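Local coordinates for ABC transporter, solute-binding protein (Staphylococcus aureus, PDB 6LKJ) that binds a hexose 6-phosphate in the cleft between its two lobes, probably as the ligand-capturing, lipid-anchored component of an ABC transport system, at residues H33-V38 with N135-G140; L96-V101 with L186-D191; T139-M144 with K288-I293; E209-N214 with N272-P277. One frame throughout, in Å; residues are numbered along the deposited sequence.

Contact 1 of 4, residues H33-V38 with N135-G140; sequences HGSTQV and NTTTTG. With BGP (6-O-phosphono-beta-D-galactopyranose), chain B.
Thr36 and Thr138 meet across the ligand cleft in a polar contact that joins two helix starts, those of helix 36-44 and helix 138-151, around the phosphate of the bound sugar. Their side chains approach at a slant and touch through the hydroxyls, Thr36 OG1 lying 2.8 Å from Thr138 OG1. In Thr36, OG1 stands anti to the carbonyl carbon and beside its own backbone N (chi1 -60°), which sets OG1 and N on the same phosphate oxygen: OG1 donates to BGP O2P at 2.7 Å, and Thr36 N donates to that atom at 3.0 Å. From the other segment Thr138 N adds a bond of 2.7 Å to BGP O2P, bringing the grip on that oxygen to three. Thr139 N and Thr139 OG1 both donate to BGP O1P, and Thr139 OG1 also accepts from BGP O1. Threonine suits positions 36 and 139 because its short hydroxyl and its own amide reach one phosphate oxygen together.

Beside the phosphate, Gln37 N donates to Thr136 O at 3.0 Å, and a water joins Gln37 NE2 to Thr138 OG1; Gln37 NE2 also bonds to Thr63 O. Val38 CG2 rests 4.0 Å from Thr136 CB, the two side chains lying alongside. Thr137 is the N-cap of helix 138-151: its OG1 accepts from Gly140 N and is further bonded to Asn133 O and Ser132 OG. In these two segments neutral hydroxyls and helix-start amides do the holding, so the phosphate charge is probably balanced in part by the two helix dipoles; the anion adds a shared partner to segments that the Gln37-Thr136 bond also joins directly.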
# COMPACT_ATOMS: atom_id res chain seq x y z
N HIS A 33 -8.47 9.11 -7.44
CA HIS A 33 -8.43 8.03 -6.46
C HIS A 33 -9.02 6.75 -7.03
O HIS A 33 -9.81 6.76 -7.98
CB HIS A 33 -9.18 8.42 -5.19
CG HIS A 33 -8.50 9.49 -4.38
ND1 HIS A 33 -7.37 9.25 -3.63
CD2 HIS A 33 -8.80 10.80 -4.22
CE1 HIS A 33 -7.00 10.37 -3.03
NE2 HIS A 33 -7.85 11.33 -3.37
N GLY A 34 -8.64 5.63 -6.43
CA GLY A 34 -9.18 4.34 -6.81
C GLY A 34 -8.25 3.22 -6.39
O GLY A 34 -7.15 3.45 -5.89
N SER A 35 -8.72 2.00 -6.60
CA SER A 35 -7.88 0.83 -6.38
C SER A 35 -6.69 0.88 -7.33
O SER A 35 -6.77 1.43 -8.43
CB SER A 35 -8.67 -0.46 -6.59
OG SER A 35 -9.81 -0.50 -5.74
N THR A 36 -5.57 0.30 -6.89
CA THR A 36 -4.31 0.41 -7.63
C THR A 36 -4.47 -0.06 -9.08
O THR A 36 -4.22 0.70 -10.02
CB THR A 36 -3.21 -0.39 -6.94
OG1 THR A 36 -3.01 0.11 -5.61
CG2 THR A 36 -1.91 -0.28 -7.72
N GLN A 37 -4.90 -1.31 -9.26
CA GLN A 37 -5.00 -1.85 -10.61
C GLN A 37 -6.13 -1.23 -11.41
O GLN A 37 -6.07 -1.22 -12.64
CB GLN A 37 -5.16 -3.37 -10.56
CG GLN A 37 -3.93 -4.10 -10.03
CD GLN A 37 -2.68 -3.77 -10.83
OE1 GLN A 37 -2.69 -3.79 -12.06
NE2 GLN A 37 -1.60 -3.47 -10.13
N VAL A 38 -7.16 -0.70 -10.74
CA VAL A 38 -8.22 0.01 -11.45
C VAL A 38 -7.68 1.31 -12.04
O VAL A 38 -7.95 1.65 -13.20
CB VAL A 38 -9.42 0.26 -10.52
CG1 VAL A 38 -10.44 1.16 -11.21
CG2 VAL A 38 -10.05 -1.06 -10.10
N ASN A 135 -7.50 -9.08 -7.29
CA ASN A 135 -7.35 -8.79 -8.71
C ASN A 135 -7.23 -7.30 -8.99
O ASN A 135 -6.63 -6.91 -10.00
CB ASN A 135 -8.53 -9.37 -9.50
CG ASN A 135 -8.65 -10.87 -9.35
OD1 ASN A 135 -7.72 -11.62 -9.67
ND2 ASN A 135 -9.80 -11.33 -8.87
N THR A 136 -7.79 -6.46 -8.11
CA THR A 136 -7.85 -5.03 -8.37
C THR A 136 -7.05 -4.18 -7.39
O THR A 136 -6.74 -3.03 -7.71
CB THR A 136 -9.31 -4.54 -8.33
OG1 THR A 136 -9.89 -4.88 -7.06
CG2 THR A 136 -10.12 -5.20 -9.45
N THR A 137 -6.70 -4.71 -6.22
CA THR A 137 -6.09 -3.91 -5.17
C THR A 137 -4.66 -4.36 -4.90
O THR A 137 -4.29 -5.52 -5.12
CB THR A 137 -6.89 -4.00 -3.86
OG1 THR A 137 -6.81 -5.33 -3.34
CG2 THR A 137 -8.35 -3.64 -4.11
N THR A 138 -3.84 -3.41 -4.43
CA THR A 138 -2.51 -3.76 -3.94
C THR A 138 -2.59 -4.55 -2.64
O THR A 138 -1.89 -5.55 -2.46
CB THR A 138 -1.68 -2.49 -3.75
OG1 THR A 138 -1.25 -2.00 -5.02
CG2 THR A 138 -0.46 -2.77 -2.88
N THR A 139 -3.47 -4.12 -1.73
CA THR A 139 -3.53 -4.72 -0.40
C THR A 139 -3.99 -6.17 -0.47
O THR A 139 -3.38 -7.06 0.14
CB THR A 139 -4.45 -3.90 0.50
OG1 THR A 139 -4.05 -2.53 0.47
CG2 THR A 139 -4.40 -4.41 1.93
N GLY A 140 -5.08 -6.43 -1.20
CA GLY A 140 -5.55 -7.80 -1.33
C GLY A 140 -4.54 -8.70 -2.02
O GLY A 140 -4.34 -9.85 -1.62
C1 BGP B . -1.39 -0.47 0.43
C2 BGP B . -0.24 0.19 -0.32
C3 BGP B . -0.53 1.63 -0.57
C4 BGP B . -1.83 1.81 -1.29
C5 BGP B . -2.98 1.14 -0.53
C6 BGP B . -4.26 1.28 -1.29
O1 BGP B . -1.14 -1.79 0.59
O2 BGP B . 0.97 0.07 0.46
O3 BGP B . 0.53 2.19 -1.38
O4 BGP B . -1.71 1.22 -2.59
O5 BGP B . -2.69 -0.29 -0.31
O6 BGP B . -4.17 0.61 -2.49
P BGP B . -5.32 -0.52 -2.85
O1P BGP B . -5.21 -1.69 -1.90
O2P BGP B . -5.10 -0.99 -4.27
O3P BGP B . -6.68 0.10 -2.74
O HOH W 1 -1.13 -3.64 -7.29

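Contact 2 of 4, residues L96-V101 with L186-D191; sequences LLMPTV and LSYEQD. With BGP (6-O-phosphono-beta-D-galactopyranose), chain B.
Met98 reaches from strand 93-105 past the sugar to Tyr188 and Gln190, where strand 184-188 gives way to helix 189-197. Its CB lies 3.3 Å from BGP O2. CG, anti to the backbone N (chi1 -171°), is likewise near the sugar and 3.7 Å from Tyr188 CD2. A bend at chi2 brings SD to the edge of the Tyr188 ring, 5.1 Å from its centroid, a Met-aromatic contact; SD also takes a weak bond from Gln190 N at 3.6 Å. A second bend, at chi3, turns CE against Gln190 CG, 3.5 Å away. The flexible, unbranched thioether follows this curved path.

Tyr188 presents a face to the sugar, with C1 and C5 of BGP over it in the CH-pi packing common for pyranoses, and Asp191 CB on the opposite face. The backbones run antiparallel. Val101 N and Val101 O bond to Ser187 O and Ser187 N, while Glu189 N, already in the helix, donates to Pro99 O at 2.9 Å. The Glu189 carboxylate crosses the Pro99 ring at a slant and is held by Lys253 and Tyr206. The pairing thus stands inside the mixed sheet, with strand 213-221 also paired to strand 93-105 and helices 138-151 and 170-178 packed near Tyr188.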
# COMPACT_ATOMS: atom_id res chain seq x y z
N LEU A 96 7.65 4.98 -0.09
CA LEU A 96 7.37 4.69 1.31
C LEU A 96 7.40 3.18 1.52
O LEU A 96 7.24 2.40 0.58
CB LEU A 96 6.00 5.24 1.75
CG LEU A 96 5.84 6.73 2.04
CD1 LEU A 96 4.40 7.02 2.45
CD2 LEU A 96 6.81 7.18 3.12
N LEU A 97 7.61 2.79 2.77
CA LEU A 97 7.49 1.40 3.20
C LEU A 97 6.18 1.25 3.95
O LEU A 97 5.93 1.97 4.93
CB LEU A 97 8.67 0.99 4.07
CG LEU A 97 10.06 1.21 3.46
CD1 LEU A 97 11.15 0.96 4.48
CD2 LEU A 97 10.24 0.33 2.23
N MET A 98 5.33 0.34 3.49
CA MET A 98 3.99 0.17 4.04
C MET A 98 3.75 -1.28 4.43
O MET A 98 3.50 -2.13 3.56
CB MET A 98 2.93 0.63 3.05
CG MET A 98 1.53 0.67 3.65
SD MET A 98 1.35 2.09 4.74
CE MET A 98 1.30 3.42 3.54
N PRO A 99 3.82 -1.61 5.72
CA PRO A 99 3.48 -2.97 6.15
C PRO A 99 2.00 -3.25 5.94
O PRO A 99 1.15 -2.43 6.28
CB PRO A 99 3.85 -2.99 7.64
CG PRO A 99 4.75 -1.81 7.84
CD PRO A 99 4.29 -0.78 6.84
N THR A 100 1.70 -4.41 5.35
CA THR A 100 0.34 -4.92 5.37
C THR A 100 0.06 -5.53 6.73
O THR A 100 0.95 -6.09 7.37
CB THR A 100 0.13 -5.96 4.27
OG1 THR A 100 1.05 -7.04 4.45
CG2 THR A 100 0.35 -5.34 2.90
N VAL A 101 -1.18 -5.39 7.20
CA VAL A 101 -1.52 -5.75 8.57
C VAL A 101 -2.87 -6.47 8.61
O VAL A 101 -3.67 -6.41 7.68
CB VAL A 101 -1.58 -4.51 9.50
CG1 VAL A 101 -0.21 -3.84 9.59
CG2 VAL A 101 -2.64 -3.54 9.01
N LEU A 186 -8.03 -7.78 6.51
CA LEU A 186 -6.70 -7.63 5.94
C LEU A 186 -6.58 -6.22 5.39
O LEU A 186 -7.24 -5.87 4.40
CB LEU A 186 -6.44 -8.67 4.86
CG LEU A 186 -6.53 -10.15 5.27
CD1 LEU A 186 -5.91 -11.03 4.20
CD2 LEU A 186 -5.85 -10.37 6.62
N SER A 187 -5.72 -5.41 6.00
CA SER A 187 -5.60 -4.00 5.66
C SER A 187 -4.12 -3.65 5.52
O SER A 187 -3.27 -4.51 5.25
CB SER A 187 -6.31 -3.15 6.73
OG SER A 187 -6.33 -1.78 6.37
N TYR A 188 -3.80 -2.37 5.68
CA TYR A 188 -2.41 -1.93 5.70
C TYR A 188 -2.25 -0.88 6.79
O TYR A 188 -3.22 -0.33 7.32
CB TYR A 188 -1.95 -1.41 4.33
CG TYR A 188 -2.70 -0.22 3.78
CD1 TYR A 188 -3.93 -0.37 3.15
CD2 TYR A 188 -2.16 1.06 3.86
CE1 TYR A 188 -4.61 0.72 2.63
CE2 TYR A 188 -2.84 2.16 3.35
CZ TYR A 188 -4.06 1.98 2.73
OH TYR A 188 -4.73 3.06 2.22
N GLU A 189 -0.98 -0.59 7.11
CA GLU A 189 -0.66 0.10 8.36
C GLU A 189 -1.30 1.48 8.43
O GLU A 189 -1.96 1.82 9.42
CB GLU A 189 0.86 0.21 8.50
CG GLU A 189 1.33 0.57 9.89
CD GLU A 189 2.84 0.47 10.02
OE1 GLU A 189 3.54 1.29 9.40
OE2 GLU A 189 3.32 -0.42 10.75
N GLN A 190 -1.13 2.30 7.38
CA GLN A 190 -1.61 3.67 7.43
C GLN A 190 -3.13 3.73 7.50
O GLN A 190 -3.69 4.57 8.22
CB GLN A 190 -1.10 4.45 6.22
CG GLN A 190 0.24 5.14 6.45
CD GLN A 190 0.26 5.99 7.71
OE1 GLN A 190 -0.56 6.89 7.87
NE2 GLN A 190 1.19 5.69 8.61
N ASP A 191 -3.82 2.85 6.78
CA ASP A 191 -5.27 2.82 6.81
C ASP A 191 -5.78 2.39 8.19
O ASP A 191 -6.76 2.94 8.71
CB ASP A 191 -5.80 1.89 5.72
CG ASP A 191 -7.06 2.42 5.05
OD1 ASP A 191 -7.31 3.64 5.11
OD2 ASP A 191 -7.77 1.61 4.43
C1 BGP B . -1.39 -0.47 0.43
C2 BGP B . -0.24 0.19 -0.32
C3 BGP B . -0.53 1.63 -0.57
C4 BGP B . -1.83 1.81 -1.29
C5 BGP B . -2.98 1.14 -0.53
C6 BGP B . -4.26 1.28 -1.29
O1 BGP B . -1.14 -1.79 0.59
O2 BGP B . 0.97 0.07 0.46
O3 BGP B . 0.53 2.19 -1.38
O4 BGP B . -1.71 1.22 -2.59
O5 BGP B . -2.69 -0.29 -0.31
O6 BGP B . -4.17 0.61 -2.49
P BGP B . -5.32 -0.52 -2.85
O1P BGP B . -5.21 -1.69 -1.90
O2P BGP B . -5.10 -0.99 -4.27
O3P BGP B . -6.68 0.10 -2.74

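Contact 3 of 4, residues T139-M144 with K288-I293; sequences TGYQHM and KFLEMI. With BGP (6-O-phosphono-beta-D-galactopyranose), chain B.
Tyr141 and Phe289 are the aromatic pair that brings helix 138-151 against the C-terminal helix 286-292. Each ring is thrown out from its helix with CG anti to the backbone N, a conformation that carries a large ring well clear of the helix and across the gap. The ring planes are nearly perpendicular at 88°, with centroids 5.7 Å apart, but the approach is oblique, Tyr141 CE1 lying 3.6 Å from Phe289 CD2. At the edge of the tyrosine ring, near its plane, Leu290 CD2 approaches Tyr141 CD1 to 4.0 Å. The phenylalanine presents its own edge to the backbone of Met144: Phe289 CZ lies 3.4 Å from Met144 O, the weakly positive ring hydrogens facing a carbonyl oxygen, and Met144 CB lies at the same ring's edge, in its plane, nearest CE2.

Here the C-terminal helix packs on one lobe of a two-lobed solute-binding protein. The axes cross at 68° and come no nearer than 11.4 Å, a spacing bridged by two aromatic rings and long aliphatic chains. The N-terminal end of helix 138-151 serves the ligand, where Thr139 binds the phosphate, whereas Tyr141 and Met144 meet the chain terminus. His286 adds an edge-to-face ring to Tyr141.

Ile293, where the chain leaves the helix, has CG1 wedged between its backbone N and carbonyl carbon (chi1 72°). This leads CD1 to Met144 CB at 3.9 Å, the two side chains crossing at about a right angle, and leaves CG2 over one face of the Phe289 ring. Met144, bent at chi2 and chi3, leads its end away from helix 286-292; its side chain also touches Val157 and Phe160 of helix 154-163.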
# COMPACT_ATOMS: atom_id res chain seq x y z
N THR A 139 -3.47 -4.12 -1.73
CA THR A 139 -3.53 -4.72 -0.40
C THR A 139 -3.99 -6.17 -0.47
O THR A 139 -3.38 -7.06 0.14
CB THR A 139 -4.45 -3.90 0.50
OG1 THR A 139 -4.05 -2.53 0.47
CG2 THR A 139 -4.40 -4.41 1.93
N GLY A 140 -5.08 -6.43 -1.20
CA GLY A 140 -5.55 -7.80 -1.33
C GLY A 140 -4.54 -8.70 -2.02
O GLY A 140 -4.34 -9.85 -1.62
N TYR A 141 -3.88 -8.19 -3.06
CA TYR A 141 -2.88 -8.98 -3.78
C TYR A 141 -1.69 -9.29 -2.89
O TYR A 141 -1.19 -10.42 -2.88
CB TYR A 141 -2.44 -8.24 -5.04
CG TYR A 141 -1.23 -8.84 -5.72
CD1 TYR A 141 -1.33 -10.01 -6.47
CD2 TYR A 141 0.02 -8.23 -5.63
CE1 TYR A 141 -0.23 -10.56 -7.10
CE2 TYR A 141 1.13 -8.77 -6.26
CZ TYR A 141 1.00 -9.93 -6.99
OH TYR A 141 2.10 -10.47 -7.62
N GLN A 142 -1.21 -8.30 -2.13
CA GLN A 142 -0.05 -8.52 -1.27
C GLN A 142 -0.37 -9.46 -0.11
O GLN A 142 0.50 -10.22 0.32
CB GLN A 142 0.48 -7.19 -0.75
CG GLN A 142 1.18 -6.35 -1.81
CD GLN A 142 2.49 -6.97 -2.26
OE1 GLN A 142 2.53 -7.76 -3.20
NE2 GLN A 142 3.58 -6.60 -1.58
N HIS A 143 -1.60 -9.41 0.39
CA HIS A 143 -1.99 -10.33 1.46
C HIS A 143 -2.08 -11.76 0.96
O HIS A 143 -1.69 -12.70 1.67
CB HIS A 143 -3.32 -9.89 2.07
CG HIS A 143 -3.18 -8.94 3.21
ND1 HIS A 143 -2.73 -9.33 4.46
CD2 HIS A 143 -3.44 -7.61 3.31
CE1 HIS A 143 -2.71 -8.28 5.26
NE2 HIS A 143 -3.14 -7.23 4.59
N MET A 144 -2.59 -11.96 -0.25
CA MET A 144 -2.65 -13.31 -0.82
C MET A 144 -1.25 -13.85 -1.08
O MET A 144 -1.02 -15.06 -0.94
CB MET A 144 -3.48 -13.31 -2.10
CG MET A 144 -4.96 -13.00 -1.89
SD MET A 144 -5.75 -14.02 -0.62
CE MET A 144 -5.88 -12.86 0.74
N LYS A 288 0.52 -13.92 -13.30
CA LYS A 288 0.63 -15.37 -13.15
C LYS A 288 0.21 -15.82 -11.76
O LYS A 288 -0.42 -16.87 -11.61
CB LYS A 288 2.06 -15.82 -13.44
CG LYS A 288 2.51 -15.57 -14.86
CD LYS A 288 1.94 -16.61 -15.81
CE LYS A 288 2.97 -17.05 -16.83
NZ LYS A 288 3.61 -15.89 -17.51
N PHE A 289 0.56 -15.05 -10.72
CA PHE A 289 0.14 -15.40 -9.37
C PHE A 289 -1.38 -15.35 -9.24
O PHE A 289 -1.98 -16.18 -8.54
CB PHE A 289 0.79 -14.46 -8.36
CG PHE A 289 0.39 -14.73 -6.94
CD1 PHE A 289 1.04 -15.72 -6.20
CD2 PHE A 289 -0.62 -14.01 -6.33
CE1 PHE A 289 0.67 -15.98 -4.89
CE2 PHE A 289 -0.99 -14.27 -5.02
CZ PHE A 289 -0.34 -15.25 -4.30
N LEU A 290 -2.02 -14.39 -9.92
CA LEU A 290 -3.48 -14.33 -9.89
C LEU A 290 -4.11 -15.50 -10.64
O LEU A 290 -5.18 -15.97 -10.24
CB LEU A 290 -3.95 -12.99 -10.47
CG LEU A 290 -3.58 -11.77 -9.62
CD1 LEU A 290 -3.82 -10.48 -10.39
CD2 LEU A 290 -4.36 -11.77 -8.31
N GLU A 291 -3.46 -15.97 -11.71
CA GLU A 291 -3.91 -17.21 -12.34
C GLU A 291 -3.71 -18.40 -11.42
O GLU A 291 -4.50 -19.35 -11.45
CB GLU A 291 -3.17 -17.45 -13.66
CG GLU A 291 -3.11 -16.26 -14.61
CD GLU A 291 -4.44 -15.92 -15.23
OE1 GLU A 291 -5.31 -16.82 -15.32
OE2 GLU A 291 -4.63 -14.75 -15.64
N MET A 292 -2.66 -18.37 -10.60
CA MET A 292 -2.33 -19.51 -9.76
C MET A 292 -3.38 -19.72 -8.67
O MET A 292 -3.70 -20.86 -8.32
CB MET A 292 -0.95 -19.32 -9.14
CG MET A 292 -0.45 -20.49 -8.30
SD MET A 292 1.25 -20.25 -7.77
CE MET A 292 1.98 -19.63 -9.28
N ILE A 293 -3.92 -18.63 -8.12
CA ILE A 293 -4.82 -18.71 -6.98
C ILE A 293 -6.28 -18.55 -7.39
O ILE A 293 -7.16 -18.48 -6.52
CB ILE A 293 -4.44 -17.67 -5.91
CG1 ILE A 293 -4.81 -16.26 -6.39
CG2 ILE A 293 -2.96 -17.76 -5.59
CD1 ILE A 293 -4.68 -15.21 -5.31
C1 BGP B . -1.39 -0.47 0.43
C2 BGP B . -0.24 0.19 -0.32
C3 BGP B . -0.53 1.63 -0.57
C4 BGP B . -1.83 1.81 -1.29
C5 BGP B . -2.98 1.14 -0.53
C6 BGP B . -4.26 1.28 -1.29
O1 BGP B . -1.14 -1.79 0.59
O2 BGP B . 0.97 0.07 0.46
O3 BGP B . 0.53 2.19 -1.38
O4 BGP B . -1.71 1.22 -2.59
O5 BGP B . -2.69 -0.29 -0.31
O6 BGP B . -4.17 0.61 -2.49
P BGP B . -5.32 -0.52 -2.85
O1P BGP B . -5.21 -1.69 -1.90
O2P BGP B . -5.10 -0.99 -4.27
O3P BGP B . -6.68 0.10 -2.74

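Contact 4 of 4, residues E209-N214 with N272-P277; sequences EGTMLN and NIPLIP. With BGP (6-O-phosphono-beta-D-galactopyranose), chain B.
Thr211 sits opposite Leu275 and bonds through its backbone N and O to the residues before and after it. Thr211 N donates to Pro274 O over a short 2.6 Å, and Ile276 N returns a bond of 3.0 Å to Thr211 O, both with N-H...O angles of 161°. Each acceptor has a second, weaker visitor: Gly210 CA comes within 3.3 Å of Pro274 O, and Leu275 CA within 3.3 Å of Thr211 O, both as CA-H...O contacts. Pro274, the centre of an inverse gamma turn, has no N-H to offer; its turn is closed by a weak bond from Leu275 N to Ile273 O. This swings Pro274 O toward Thr211.

The single bridge ties the loop that precedes helix 286-292 to the lead-in of strand 213-221. Where that strand begins, a water accepts from Leu213 N at 2.9 Å and donates to Ile276 O at 3.3 Å, extending the pairing by one step. Met212 O is satisfied elsewhere, by Thr100 OG1, and Thr211 OG1 makes a weak bond to Pro207 O.

Gly210 sits at positive phi, which glycine tolerates, and with no side chain it leaves room for Ile276 CG1 to pack 3.4 Å from Gly210 C. Ile273 CG2 meets Thr211 CB at a right-angle crossing, and Ile276 CD1 touches Met212 CE, apolar contacts beside the bridge. One residue into strand 213-221, Asn214 ND2 donates almost straight, at 171°, to BGP O2, while Asn214 OD1 accepts from Gln142 NE2, a bond that fixes which way round the amide lies.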
# COMPACT_ATOMS: atom_id res chain seq x y z
N GLU A 209 3.32 -15.33 11.22
CA GLU A 209 3.82 -16.22 10.17
C GLU A 209 4.66 -15.48 9.14
O GLU A 209 5.35 -16.13 8.35
CB GLU A 209 2.66 -16.93 9.48
CG GLU A 209 1.73 -17.68 10.42
CD GLU A 209 0.62 -16.80 10.96
OE1 GLU A 209 0.63 -15.59 10.67
OE2 GLU A 209 -0.26 -17.32 11.68
N GLY A 210 4.60 -14.15 9.11
CA GLY A 210 5.31 -13.38 8.11
C GLY A 210 4.49 -12.22 7.59
O GLY A 210 3.42 -12.42 7.00
N THR A 211 4.99 -11.01 7.78
CA THR A 211 4.30 -9.79 7.38
C THR A 211 4.88 -9.29 6.07
O THR A 211 6.09 -9.08 5.96
CB THR A 211 4.43 -8.72 8.46
OG1 THR A 211 3.86 -9.19 9.69
CG2 THR A 211 3.73 -7.44 8.04
N MET A 212 4.02 -9.10 5.07
CA MET A 212 4.46 -8.56 3.80
C MET A 212 4.70 -7.06 3.92
O MET A 212 3.87 -6.33 4.46
CB MET A 212 3.42 -8.83 2.71
CG MET A 212 3.73 -8.17 1.38
SD MET A 212 5.10 -8.98 0.52
CE MET A 212 4.46 -10.64 0.41
N LEU A 213 5.85 -6.60 3.43
CA LEU A 213 6.22 -5.19 3.45
C LEU A 213 6.10 -4.63 2.04
O LEU A 213 6.83 -5.06 1.14
CB LEU A 213 7.63 -4.99 3.99
CG LEU A 213 8.10 -3.53 4.06
CD1 LEU A 213 7.23 -2.73 5.01
CD2 LEU A 213 9.56 -3.44 4.46
N ASN A 214 5.18 -3.69 1.85
CA ASN A 214 5.02 -3.03 0.56
C ASN A 214 6.07 -1.95 0.39
O ASN A 214 6.28 -1.12 1.29
CB ASN A 214 3.63 -2.42 0.44
CG ASN A 214 2.52 -3.44 0.49
OD1 ASN A 214 2.77 -4.65 0.43
ND2 ASN A 214 1.29 -2.97 0.60
N ASN A 272 10.93 -4.86 14.67
CA ASN A 272 10.08 -5.65 15.53
C ASN A 272 8.91 -6.29 14.78
O ASN A 272 7.98 -6.79 15.42
CB ASN A 272 9.55 -4.80 16.68
CG ASN A 272 10.64 -4.33 17.61
OD1 ASN A 272 10.74 -3.15 17.94
ND2 ASN A 272 11.48 -5.26 18.05
N ILE A 273 8.95 -6.29 13.46
CA ILE A 273 7.89 -6.84 12.62
C ILE A 273 8.41 -8.11 11.97
O ILE A 273 9.47 -8.07 11.33
CB ILE A 273 7.41 -5.84 11.56
CG1 ILE A 273 6.77 -4.62 12.22
CG2 ILE A 273 6.44 -6.50 10.59
CD1 ILE A 273 6.50 -3.47 11.27
N PRO A 274 7.73 -9.25 12.10
CA PRO A 274 8.19 -10.46 11.42
C PRO A 274 7.99 -10.37 9.91
O PRO A 274 7.02 -10.92 9.37
CB PRO A 274 7.32 -11.56 12.04
CG PRO A 274 6.09 -10.86 12.49
CD PRO A 274 6.51 -9.47 12.89
N LEU A 275 8.90 -9.69 9.23
CA LEU A 275 8.79 -9.51 7.79
C LEU A 275 9.05 -10.82 7.06
O LEU A 275 9.89 -11.62 7.48
CB LEU A 275 9.77 -8.44 7.31
CG LEU A 275 9.62 -7.05 7.93
CD1 LEU A 275 10.83 -6.19 7.61
CD2 LEU A 275 8.34 -6.38 7.44
N ILE A 276 8.33 -11.03 5.96
CA ILE A 276 8.62 -12.15 5.07
C ILE A 276 9.95 -11.86 4.39
O ILE A 276 10.09 -10.81 3.74
CB ILE A 276 7.51 -12.35 4.02
CG1 ILE A 276 6.16 -12.60 4.69
CG2 ILE A 276 7.88 -13.50 3.09
CD1 ILE A 276 5.00 -12.38 3.77
N PRO A 277 10.95 -12.72 4.52
CA PRO A 277 12.22 -12.48 3.82
C PRO A 277 12.05 -12.57 2.31
O PRO A 277 11.20 -13.30 1.79
CB PRO A 277 13.14 -13.58 4.35
CG PRO A 277 12.22 -14.63 4.91
CD PRO A 277 11.02 -13.89 5.41
C1 BGP B . -1.39 -0.47 0.43
C2 BGP B . -0.24 0.19 -0.32
C3 BGP B . -0.53 1.63 -0.57
C4 BGP B . -1.83 1.81 -1.29
C5 BGP B . -2.98 1.14 -0.53
C6 BGP B . -4.26 1.28 -1.29
O1 BGP B . -1.14 -1.79 0.59
O2 BGP B . 0.97 0.07 0.46
O3 BGP B . 0.53 2.19 -1.38
O4 BGP B . -1.71 1.22 -2.59
O5 BGP B . -2.69 -0.29 -0.31
O6 BGP B . -4.17 0.61 -2.49
P BGP B . -5.32 -0.52 -2.85
O1P BGP B . -5.21 -1.69 -1.90
O2P BGP B . -5.10 -0.99 -4.27
O3P BGP B . -6.68 0.10 -2.74
O HOH W 2 7.99 -8.48 2.80

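In the fold
All four contacts reach the bound sugar phosphate, contacts 1 and 3 through the same Thr139. Contacts 1 and 3, with centres about 12 Å apart, share helix 138-151: its start serves the phosphate and its next turn meets the C-terminal helix. Contacts 2 and 4, about 11 Å apart, lie on neighbouring strands 93-105 and 213-221 of one sheet. His143 of contact 3 bonds to Ser187 O of contact 2, tying that helix to the sheet. Along the chain, contacts 1 and 2 interleave, while contact 4 is nested inside the loop closed by contact 3. Residues far apart in sequence are thus gathered round a single ligand, as in two-lobed binding proteins.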